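Local coordinates for protein CooJ (Rhodospirillum rubrum, PDB 6HK5) that binds nickel and probably acts as a metallochaperone accessory to carbon monoxide dehydrogenase, at residues 13-16 with 17-21. Residues are numbered along the deposited sequence; the frame is centred on the assembly and turned at random.
Sequences GIYL and AHFLD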
ATOM      1  N   GLY A  13      13.340   6.434   2.624  1.00 33.63           N
ATOM      2  CA  GLY A  13      13.712   5.960   3.945  1.00 33.81           C
ATOM      3  C   GLY A  13      12.541   5.954   4.910  1.00 39.26           C
ATOM      4  O   GLY A  13      12.400   5.038   5.722  1.00 35.85           O
ATOM      5  N   ILE A  14      11.673   6.966   4.820  1.00 34.53           N
ATOM      6  CA  ILE A  14      10.536   7.035   5.734  1.00 40.38           C
ATOM      7  C   ILE A  14       9.524   5.945   5.401  1.00 29.41           C
ATOM      8  O   ILE A  14       9.076   5.201   6.286  1.00 33.24           O
ATOM      9  CB  ILE A  14       9.898   8.435   5.700  1.00 37.05           C
ATOM     10  CG1 ILE A  14      10.929   9.484   6.124  1.00 36.99           C
ATOM     11  CG2 ILE A  14       8.661   8.468   6.607  1.00 28.49           C
ATOM     12  CD1 ILE A  14      10.387  10.894   6.254  1.00 31.56           C
ATOM     13  N   TYR A  15       9.171   5.824   4.118  1.00 37.59           N
ATOM     14  CA  TYR A  15       8.213   4.816   3.678  1.00 36.10           C
ATOM     15  C   TYR A  15       8.691   3.414   4.037  1.00 31.75           C
ATOM     16  O   TYR A  15       7.892   2.551   4.430  1.00 28.19           O
ATOM     17  CB  TYR A  15       7.979   4.930   2.162  1.00 27.79           C
ATOM     18  CG  TYR A  15       7.522   3.613   1.586  1.00 35.85           C
ATOM     19  CD1 TYR A  15       6.176   3.227   1.661  1.00 36.08           C
ATOM     20  CD2 TYR A  15       8.439   2.713   1.042  1.00 33.95           C
ATOM     21  CE1 TYR A  15       5.757   1.999   1.167  1.00 33.63           C
ATOM     22  CE2 TYR A  15       8.037   1.483   0.553  1.00 29.57           C
ATOM     23  CZ  TYR A  15       6.695   1.134   0.622  1.00 35.29           C
ATOM     24  OH  TYR A  15       6.295  -0.086   0.153  1.00 33.45           O
ATOM     25  N   LEU A  16       9.988   3.164   3.884  1.00 30.88           N
ATOM     26  CA  LEU A  16      10.530   1.827   4.132  1.00 33.33           C
ATOM     27  C   LEU A  16      10.428   1.442   5.603  1.00 29.80           C
ATOM     28  O   LEU A  16      10.131   0.288   5.920  1.00 31.85           O
ATOM     29  CB  LEU A  16      11.988   1.740   3.660  1.00 34.34           C
ATOM     30  CG  LEU A  16      12.259   1.536   2.166  1.00 38.16           C
ATOM     31  CD1 LEU A  16      13.750   1.449   1.877  1.00 31.55           C
ATOM     32  CD2 LEU A  16      11.573   0.275   1.685  1.00 28.54           C
ATOM     33  N   ALA A  17      10.662   2.389   6.518  1.00 28.90           N
ATOM     34  CA  ALA A  17      10.592   2.051   7.937  1.00 28.40           C
ATOM     35  C   ALA A  17       9.153   1.782   8.369  1.00 32.77           C
ATOM     36  O   ALA A  17       8.887   0.806   9.081  1.00 33.06           O
ATOM     37  CB  ALA A  17      11.209   3.167   8.778  1.00 22.43           C
ATOM     38  N   HIS A  18       8.220   2.653   7.966  1.00 30.31           N
ATOM     39  CA  HIS A  18       6.804   2.419   8.227  1.00 31.29           C
ATOM     40  C   HIS A  18       6.361   1.078   7.667  1.00 23.45           C
ATOM     41  O   HIS A  18       5.628   0.332   8.325  1.00 29.35           O
ATOM     42  CB  HIS A  18       5.951   3.542   7.612  1.00 34.10           C
ATOM     43  CG  HIS A  18       6.203   4.903   8.191  1.00 32.09           C
ATOM     44  ND1 HIS A  18       6.840   5.101   9.397  1.00 31.85           N
ATOM     45  CD2 HIS A  18       5.860   6.136   7.743  1.00 32.92           C
ATOM     46  CE1 HIS A  18       6.897   6.395   9.657  1.00 40.26           C
ATOM     47  NE2 HIS A  18       6.308   7.045   8.670  1.00 41.75           N
ATOM     48  N   PHE A  19       6.794   0.765   6.444  1.00 28.67           N
ATOM     49  CA  PHE A  19       6.359  -0.453   5.768  1.00 29.42           C
ATOM     50  C   PHE A  19       6.897  -1.692   6.462  1.00 27.19           C
ATOM     51  O   PHE A  19       6.183  -2.693   6.608  1.00 26.03           O
ATOM     52  CB  PHE A  19       6.816  -0.434   4.313  1.00 26.67           C
ATOM     53  CG  PHE A  19       6.551  -1.721   3.574  1.00 31.61           C
ATOM     54  CD1 PHE A  19       5.338  -1.936   2.945  1.00 32.37           C
ATOM     55  CD2 PHE A  19       7.514  -2.717   3.509  1.00 30.08           C
ATOM     56  CE1 PHE A  19       5.090  -3.125   2.261  1.00 35.03           C
ATOM     57  CE2 PHE A  19       7.280  -3.907   2.831  1.00 27.07           C
ATOM     58  CZ  PHE A  19       6.065  -4.111   2.206  1.00 33.25           C
ATOM     59  N   LEU A  20       8.164  -1.658   6.864  1.00 27.22           N
ATOM     60  CA  LEU A  20       8.742  -2.790   7.582  1.00 29.54           C
ATOM     61  C   LEU A  20       8.038  -2.994   8.922  1.00 32.13           C
ATOM     62  O   LEU A  20       7.661  -4.118   9.273  1.00 25.82           O
ATOM     63  CB  LEU A  20      10.248  -2.581   7.766  1.00 28.69           C
ATOM     64  CG  LEU A  20      11.110  -2.954   6.549  1.00 32.56           C
ATOM     65  CD1 LEU A  20      12.532  -2.403   6.651  1.00 37.87           C
ATOM     66  CD2 LEU A  20      11.159  -4.465   6.393  1.00 36.24           C
ATOM     67  N   ASP A  21       7.819  -1.902   9.665  1.00 33.05           N
ATOM     68  CA  ASP A  21       6.995  -1.980  10.868  1.00 35.40           C
ATOM     69  C   ASP A  21       5.615  -2.554  10.556  1.00 29.21           C
ATOM     70  O   ASP A  21       5.120  -3.429  11.271  1.00 26.24           O
ATOM     71  CB  ASP A  21       6.864  -0.597  11.518  1.00 37.52           C
ATOM     72  CG  ASP A  21       8.086  -0.220  12.359  1.00 59.53           C
ATOM     73  OD1 ASP A  21       8.835  -1.133  12.789  1.00 59.18           O
ATOM     74  OD2 ASP A  21       8.290   0.993  12.603  1.00 60.72           O
TER
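A17 N donates to G13 O over 3.3 Å, with its small methyl alongside. H18 N gives I14 O an almost straight bond (3.2 Å, 176° at the hydrogen). With CG anti to the carbonyl carbon (chi1 -63°), the imidazole swings back over I14 O, and its NE2 meets I14 CG2 at 3.4 Å. This flat ring also stacks on H18 of a third subunit, so an alanine here would probably leave I14 CG2 without its neighbour and that imidazole without its mate. F19 N bonds Y15 O at 2.9 Å, and F19 CB sits off-centre over one face of the Y15 ring, in a CH-pi contact 4.3 Å from the centroid. The rings, 30° apart, are displaced too far for a true stack. The Y15 hydroxyl hydrogen-bonds H26 ND1 of the second subunit, and flat F19 suits stacking on that imidazole. L20 N closes the series on L16 O; L16 packs on L61 and V64 of helix 42-67 and L20 on N62, branched apolar chains suiting this buried side. Successive i to i+4 bonds mark an alpha-helix, one arm of an antiparallel hairpin in CooJ's N-terminal part, abutting nickel ligand H26 of the second subunit.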